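Local atomic coordinates of LYND (Lyngbya aestuarii, PDB entry 4V1T), a protein that probably uses ATP and magnesium to cyclise residues of a precursor peptide into heterocycles, as a YcaO-family cyclodehydratase of cyanobactin biosynthesis. Residues E551-A556 with P735-F740; L563-V568 with V594-A599; L570-E575 with L683-D688. One frame throughout, in Å; residues are numbered along the deposited sequence.

Contact 1 (E551-A556 with P735-F740). With PO4 (phosphate ion), chain P.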
# COMPACT_ATOMS: atom_id res chain seq x y z
N GLU B 551 -31.90 11.91 4.57
CA GLU B 551 -30.95 12.85 5.17
C GLU B 551 -31.19 14.26 4.66
O GLU B 551 -31.31 15.19 5.44
CB GLU B 551 -29.51 12.42 4.87
CG GLU B 551 -28.43 13.41 5.28
CD GLU B 551 -27.12 13.13 4.57
OE1 GLU B 551 -26.70 11.96 4.52
OE2 GLU B 551 -26.52 14.09 4.04
N ARG B 552 -31.25 14.42 3.34
CA ARG B 552 -31.37 15.75 2.73
C ARG B 552 -32.74 16.35 3.02
O ARG B 552 -32.85 17.55 3.27
CB ARG B 552 -31.18 15.72 1.21
CG ARG B 552 -30.15 14.75 0.69
CD ARG B 552 -28.73 15.12 1.02
NE ARG B 552 -27.85 14.77 -0.10
CZ ARG B 552 -26.53 14.68 -0.04
NH1 ARG B 552 -25.89 14.87 1.10
NH2 ARG B 552 -25.86 14.36 -1.13
N ASP B 553 -33.77 15.50 2.96
CA ASP B 553 -35.13 15.90 3.27
C ASP B 553 -35.19 16.44 4.69
O ASP B 553 -35.71 17.52 4.93
CB ASP B 553 -36.10 14.72 3.09
CG ASP B 553 -37.53 15.10 3.34
OD1 ASP B 553 -37.96 15.08 4.52
OD2 ASP B 553 -38.25 15.41 2.36
N GLY B 554 -34.62 15.68 5.63
CA GLY B 554 -34.56 16.10 7.02
C GLY B 554 -33.84 17.42 7.22
O GLY B 554 -34.30 18.28 7.98
N VAL B 555 -32.71 17.59 6.53
CA VAL B 555 -31.95 18.82 6.61
C VAL B 555 -32.78 19.97 6.04
O VAL B 555 -32.85 21.05 6.64
CB VAL B 555 -30.60 18.72 5.87
CG1 VAL B 555 -29.92 20.08 5.77
CG2 VAL B 555 -29.67 17.75 6.59
N ALA B 556 -33.40 19.73 4.89
CA ALA B 556 -34.19 20.77 4.22
C ALA B 556 -35.28 21.31 5.14
O ALA B 556 -35.44 22.51 5.27
CB ALA B 556 -34.81 20.22 2.94
N PRO B 735 -39.73 10.83 -5.55
CA PRO B 735 -40.36 12.11 -5.90
C PRO B 735 -41.17 12.71 -4.75
O PRO B 735 -42.01 12.04 -4.18
CB PRO B 735 -41.28 11.73 -7.06
CG PRO B 735 -40.62 10.55 -7.68
CD PRO B 735 -40.06 9.78 -6.53
N GLY B 736 -40.88 13.97 -4.43
CA GLY B 736 -41.53 14.67 -3.33
C GLY B 736 -40.56 14.98 -2.20
O GLY B 736 -40.65 16.01 -1.55
N MET B 737 -39.61 14.08 -1.96
CA MET B 737 -38.63 14.29 -0.90
C MET B 737 -37.69 15.41 -1.29
O MET B 737 -37.31 15.55 -2.44
CB MET B 737 -37.87 13.00 -0.59
CG MET B 737 -38.75 11.96 0.09
SD MET B 737 -37.88 10.48 0.62
CE MET B 737 -37.00 11.11 2.04
N ARG B 738 -37.32 16.21 -0.30
CA ARG B 738 -36.63 17.48 -0.54
C ARG B 738 -35.11 17.36 -0.57
O ARG B 738 -34.50 16.61 0.21
CB ARG B 738 -37.05 18.50 0.52
CG ARG B 738 -38.53 18.48 0.88
CD ARG B 738 -39.41 18.73 -0.33
NE ARG B 738 -39.20 20.07 -0.86
CZ ARG B 738 -40.11 20.77 -1.52
NH1 ARG B 738 -41.32 20.29 -1.73
NH2 ARG B 738 -39.81 21.98 -1.95
N HIS B 739 -34.50 18.14 -1.46
CA HIS B 739 -33.07 18.37 -1.46
C HIS B 739 -32.82 19.50 -0.47
O HIS B 739 -33.72 20.30 -0.24
CB HIS B 739 -32.59 18.74 -2.87
CG HIS B 739 -31.13 18.48 -3.11
ND1 HIS B 739 -30.64 18.11 -4.34
CD2 HIS B 739 -30.06 18.52 -2.28
CE1 HIS B 739 -29.34 17.95 -4.27
NE2 HIS B 739 -28.96 18.19 -3.03
N PHE B 740 -31.64 19.55 0.14
CA PHE B 740 -31.32 20.66 1.05
C PHE B 740 -30.83 21.90 0.31
O PHE B 740 -30.25 22.80 0.91
CB PHE B 740 -30.30 20.22 2.12
CG PHE B 740 -28.96 19.77 1.58
CD1 PHE B 740 -28.13 20.64 0.89
CD2 PHE B 740 -28.50 18.50 1.85
CE1 PHE B 740 -26.89 20.23 0.44
CE2 PHE B 740 -27.25 18.08 1.41
CZ PHE B 740 -26.45 18.94 0.70
P PO4 P . -22.06 13.64 -0.10
O1 PO4 P . -22.55 15.02 -0.50
O2 PO4 P . -22.86 12.58 -0.81
O3 PO4 P . -22.20 13.49 1.40
O4 PO4 P . -20.61 13.51 -0.53
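Arg552 and Phe740 pack tightly where the loop 735-740 lies against the helix. The aliphatic part of Arg552 does most of the touching: Arg552 CD comes to 3.3 Å from Phe740 CE2. A turn at chi2 (-70°) carries the guanidinium past the rim of the ring. The two planes stand 81° apart, so this is no parallel stack. Phe740 CZ lies over one guanidinium face, offset toward the rim. His739 CD2 sits over the centre of one face of the Phe740 ring. Further along the helix, Val555 runs beside Phe740, with Val555 CG1 3.7 Å from Phe740 CB. Ala556 CB fits close to the backbone, 3.4 Å from His739 O. The helix, 538-561, belongs to the YcaO ATP- and magnesium-binding region. The side chain of Arg552 comes within about 4 Å of a bound magnesium ion and about 5 Å of the bound ADP. The bonds of its two terminal nitrogens are weak. Arg552 NH1 makes a weakly bonded salt bridge to Glu551 OE2, and Arg552 NH2 reaches O1 of a phosphate ion, probably from the crystallisation liquor, at 3.4 Å. Asn530 takes the NE hydrogen. At the other end, Arg738 N donates to the anti lone pair of Asp553 OD2 at 2.9 Å, nearly straight at 168°. Asp553 OD1 pairs with Arg748. The Arg738 guanidinium turns away to the carbonyls of Arg743 and Gly745. Before Met737 the loop stands off the helix, and Pro735 and Gly736 are partly exposed on this looser, solvent side.

Contact 2 (L563-V568 with V594-A599)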
# COMPACT_ATOMS: atom_id res chain seq x y z
N LEU B 563 -35.96 25.56 12.06
CA LEU B 563 -36.57 24.94 13.22
C LEU B 563 -35.59 24.83 14.37
O LEU B 563 -34.39 24.66 14.15
CB LEU B 563 -37.09 23.55 12.86
CG LEU B 563 -38.15 23.51 11.75
CD1 LEU B 563 -38.43 22.08 11.33
CD2 LEU B 563 -39.43 24.19 12.21
N ARG B 564 -36.10 24.95 15.59
CA ARG B 564 -35.30 24.70 16.79
C ARG B 564 -35.40 23.22 17.14
O ARG B 564 -36.49 22.72 17.39
CB ARG B 564 -35.78 25.58 17.96
CG ARG B 564 -35.83 27.07 17.66
CD ARG B 564 -34.45 27.68 17.40
NE ARG B 564 -33.69 27.88 18.64
CZ ARG B 564 -32.78 27.04 19.14
NH1 ARG B 564 -32.49 25.91 18.52
NH2 ARG B 564 -32.16 27.34 20.28
N ARG B 565 -34.27 22.53 17.17
CA ARG B 565 -34.24 21.09 17.38
C ARG B 565 -33.54 20.74 18.68
O ARG B 565 -32.64 21.46 19.14
CB ARG B 565 -33.54 20.40 16.21
CG ARG B 565 -34.16 20.65 14.84
CD ARG B 565 -35.60 20.16 14.76
NE ARG B 565 -35.70 18.75 15.13
CZ ARG B 565 -36.76 18.20 15.70
NH1 ARG B 565 -37.83 18.92 15.98
NH2 ARG B 565 -36.75 16.91 16.01
N PRO B 566 -33.92 19.60 19.29
CA PRO B 566 -33.25 19.15 20.50
C PRO B 566 -31.87 18.54 20.22
O PRO B 566 -31.67 17.96 19.15
CB PRO B 566 -34.20 18.09 21.05
CG PRO B 566 -34.85 17.52 19.83
CD PRO B 566 -34.97 18.66 18.85
N ALA B 567 -30.95 18.65 21.17
CA ALA B 567 -29.65 18.00 21.05
C ALA B 567 -29.76 16.51 21.33
O ALA B 567 -30.82 16.01 21.74
CB ALA B 567 -28.64 18.63 21.99
N VAL B 568 -28.64 15.82 21.12
CA VAL B 568 -28.54 14.38 21.36
C VAL B 568 -27.54 14.11 22.47
O VAL B 568 -26.39 14.52 22.38
CB VAL B 568 -28.12 13.63 20.08
CG1 VAL B 568 -28.06 12.12 20.32
CG2 VAL B 568 -29.08 13.94 18.94
N VAL B 594 -24.73 17.51 18.46
CA VAL B 594 -25.56 16.89 17.43
C VAL B 594 -27.02 17.26 17.61
O VAL B 594 -27.52 17.29 18.73
CB VAL B 594 -25.39 15.35 17.47
CG1 VAL B 594 -26.32 14.67 16.47
CG2 VAL B 594 -23.95 14.98 17.18
N LEU B 595 -27.70 17.51 16.49
CA LEU B 595 -29.14 17.80 16.48
C LEU B 595 -29.95 16.67 15.86
O LEU B 595 -29.50 16.01 14.93
CB LEU B 595 -29.43 19.09 15.70
CG LEU B 595 -28.75 20.37 16.16
CD1 LEU B 595 -29.20 21.50 15.27
CD2 LEU B 595 -29.04 20.68 17.62
N ASP B 596 -31.16 16.45 16.37
CA ASP B 596 -32.06 15.44 15.82
C ASP B 596 -32.88 16.04 14.67
O ASP B 596 -33.56 17.04 14.86
CB ASP B 596 -32.99 14.91 16.90
CG ASP B 596 -34.05 13.98 16.35
OD1 ASP B 596 -33.77 12.77 16.21
OD2 ASP B 596 -35.17 14.45 16.04
N LEU B 597 -32.81 15.40 13.50
CA LEU B 597 -33.55 15.82 12.31
C LEU B 597 -34.61 14.78 11.90
O LEU B 597 -35.24 14.89 10.84
CB LEU B 597 -32.58 16.05 11.16
CG LEU B 597 -32.07 17.47 10.90
CD1 LEU B 597 -31.81 18.24 12.19
CD2 LEU B 597 -30.81 17.41 10.05
N THR B 598 -34.80 13.77 12.75
CA THR B 598 -35.74 12.70 12.46
C THR B 598 -37.14 13.25 12.23
O THR B 598 -37.73 13.85 13.12
CB THR B 598 -35.77 11.68 13.62
OG1 THR B 598 -34.43 11.35 13.99
CG2 THR B 598 -36.52 10.41 13.20
N ALA B 599 -37.67 13.04 11.02
CA ALA B 599 -38.95 13.60 10.62
C ALA B 599 -40.01 12.50 10.47
O ALA B 599 -39.96 11.49 11.16
CB ALA B 599 -38.79 14.41 9.33
O HOH W 1 -25.25 16.87 21.06
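Arg565 grips Asp596 side-on with two nitrogens. Arg565 NE donates to Asp596 O at 2.8 Å, almost straight at 171°. Arg565 NH2 forms a salt bridge with Asp596 OD2 at 2.9 Å, and OD2 offers its anti lone pair. Both acceptors lie in the guanidinium plane, although the carboxylate is turned 48° from it. Arg565 reaches them by folding: a tight turn at chi3 (-55°) helps curl the chain round the Asp596 carbonyl. Pro566 CD covers the centre of one guanidinium face, and Trp758 adds a cation-pi contact. In Asp596, CG is anti to the backbone N, which sets the carboxylate beside the residue's own carbonyl, where one guanidinium can meet both. Asp596 OD1 is held by Tyr689 OH and by Thr598 OG1, which meets it from above the carboxylate plane at 2.7 Å. A leucine in place of Arg565 would probably leave Asp596 OD2 without its charged mate and the Asp596 carbonyl without its straight NE bond. The backbones join through a single bridge between Ala567 and Leu595, at the edge strand 590-596 of a three-stranded antiparallel sheet. Asp596 N donates to Pro566 O at 3.2 Å, while Val568 N makes a weak bond to Val594 O. Val568 CG2 meets Val594 CG1 at 3.8 Å. A water links Val568 O to Val594 N. The buried arginine charge is thus met by a carboxylate and a carbonyl of one residue, and the hydroxyls on OD1 probably steady that carboxylate and spread its charge.

Contact 3 (L570-E575 with L683-D688)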
# COMPACT_ATOMS: atom_id res chain seq x y z
N LEU B 570 -25.00 12.17 23.66
CA LEU B 570 -24.09 11.22 23.03
C LEU B 570 -23.54 10.22 24.03
O LEU B 570 -22.91 9.25 23.64
CB LEU B 570 -22.95 11.97 22.36
CG LEU B 570 -23.38 12.93 21.24
CD1 LEU B 570 -22.22 13.79 20.79
CD2 LEU B 570 -23.96 12.16 20.06
N GLY B 571 -23.79 10.45 25.32
CA GLY B 571 -23.36 9.52 26.36
C GLY B 571 -24.39 8.46 26.69
O GLY B 571 -24.27 7.78 27.71
N SER B 572 -25.41 8.32 25.84
CA SER B 572 -26.49 7.34 26.06
C SER B 572 -26.57 6.26 24.98
O SER B 572 -27.46 5.43 25.00
CB SER B 572 -27.84 8.05 26.18
OG SER B 572 -28.26 8.60 24.94
N PHE B 573 -25.62 6.28 24.04
CA PHE B 573 -25.62 5.32 22.92
C PHE B 573 -24.64 4.16 23.09
O PHE B 573 -24.51 3.30 22.22
CB PHE B 573 -25.33 6.07 21.63
CG PHE B 573 -26.48 6.87 21.13
CD1 PHE B 573 -26.67 8.18 21.57
CD2 PHE B 573 -27.40 6.32 20.26
CE1 PHE B 573 -27.75 8.92 21.12
CE2 PHE B 573 -28.48 7.05 19.81
CZ PHE B 573 -28.65 8.35 20.25
N ASN B 574 -23.95 4.13 24.22
CA ASN B 574 -23.04 3.03 24.50
C ASN B 574 -21.90 3.01 23.49
O ASN B 574 -21.29 1.98 23.26
CB ASN B 574 -23.81 1.70 24.48
CG ASN B 574 -23.45 0.79 25.63
OD1 ASN B 574 -22.33 0.83 26.16
ND2 ASN B 574 -24.40 -0.04 26.04
N GLU B 575 -21.62 4.17 22.90
CA GLU B 575 -20.54 4.31 21.93
C GLU B 575 -19.50 5.29 22.46
O GLU B 575 -19.76 6.49 22.53
CB GLU B 575 -21.10 4.83 20.60
CG GLU B 575 -20.09 4.80 19.46
CD GLU B 575 -19.63 3.40 19.17
OE1 GLU B 575 -20.50 2.53 18.96
OE2 GLU B 575 -18.41 3.18 19.16
N LEU B 683 -32.99 16.15 26.01
CA LEU B 683 -31.99 15.53 25.17
C LEU B 683 -32.52 14.23 24.60
O LEU B 683 -33.18 13.47 25.29
CB LEU B 683 -30.71 15.25 25.97
CG LEU B 683 -30.01 16.49 26.52
CD1 LEU B 683 -28.88 16.08 27.46
CD2 LEU B 683 -29.48 17.35 25.39
N LYS B 684 -32.24 13.99 23.32
CA LYS B 684 -32.60 12.73 22.68
C LYS B 684 -31.70 11.61 23.18
O LYS B 684 -30.49 11.74 23.18
CB LYS B 684 -32.49 12.86 21.16
CG LYS B 684 -33.55 13.75 20.55
CD LYS B 684 -34.89 13.03 20.49
CE LYS B 684 -36.03 14.01 20.34
NZ LYS B 684 -37.29 13.33 19.95
N THR B 685 -32.31 10.50 23.59
CA THR B 685 -31.57 9.35 24.10
C THR B 685 -31.67 8.20 23.10
O THR B 685 -32.48 8.24 22.17
CB THR B 685 -32.08 8.88 25.48
OG1 THR B 685 -33.44 8.43 25.37
CG2 THR B 685 -32.01 10.02 26.49
N ALA B 686 -30.84 7.18 23.30
CA ALA B 686 -30.79 6.04 22.40
C ALA B 686 -32.15 5.36 22.26
O ALA B 686 -32.48 4.83 21.19
CB ALA B 686 -29.75 5.04 22.88
N GLN B 687 -32.93 5.36 23.33
CA GLN B 687 -34.21 4.64 23.33
C GLN B 687 -35.30 5.38 22.56
O GLN B 687 -36.33 4.80 22.23
CB GLN B 687 -34.67 4.37 24.76
CG GLN B 687 -35.04 5.62 25.53
CD GLN B 687 -35.98 5.34 26.69
OE1 GLN B 687 -36.58 4.27 26.78
NE2 GLN B 687 -36.11 6.32 27.58
N ASP B 688 -35.08 6.67 22.30
CA ASP B 688 -36.04 7.47 21.54
C ASP B 688 -36.13 7.03 20.08
O ASP B 688 -37.00 7.49 19.34
CB ASP B 688 -35.68 8.96 21.61
CG ASP B 688 -35.88 9.55 23.00
OD1 ASP B 688 -36.91 9.24 23.64
OD2 ASP B 688 -35.00 10.33 23.45
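Ala686 lies over one face of the Phe573 ring. Ala686 CB stands 4.0 Å from the centroid of the Phe573 ring, 22° off the normal, a CH-pi contact. Ala686 CA sits nearer the rim, 3.6 Å from Phe573 CE2. Phe573 CG is anti to the carbonyl carbon (chi1 -75°), which lays the ring against the backbone of Ala686. Ala686 CB also presses on the backbone before the ring, 3.1 Å from Ser572 O. The Ser572 hydroxyl faces Thr685 and Ala686. Ser572 OG accepts a weak bond from Ala686 N at 3.4 Å, but its stronger partner is the carbonyl of Asp569, which fixes the hydroxyl. In the next shell, Thr631 and Ile634 of helix 630-649 touch Phe573, so the ring is buried although most of the contact lies near the surface. The other segment is shaped by Asp688. Asp688 OD2 takes the backbone hydrogen of Thr685 N at 2.7 Å, in a practically straight bond of 178°. The Thr685 hydroxyl adds a weak bond to the same oxygen. Asp688 N returns a bond to Thr685 O at 3.0 Å. These bonds close the turn and set Ala686 at its start, with CB over the ring. The arrangement is a loop-to-loop contact within the YcaO region, near the protein surface, in which the first residue of a short 3-10 segment, 686-688, packs by CH-pi contact on the face of an aromatic ring.

In the fold
Of the segments concerned, 551-556 comes first, on helix 538-561. The loop after it holds 563-568 and then 570-575. Contact 2 closes a short loop through helix 576-587, tying that loop to edge strand 590-596. Contact 3 closes a longer one, past helix 630-649, and ties the same loop to the one before helix 697-710. These two cross, since their segments alternate along the chain. Both nest inside the long loop closed by contact 1, which ties helix 538-561 to the loop before helix 748-755. Contacts 2 and 3 touch through Ala567 and Lys684, and through Val568 against Phe573. Contacts 1 and 2 meet where Val555 packs on Leu597. Contacts 1 and 3 do not touch.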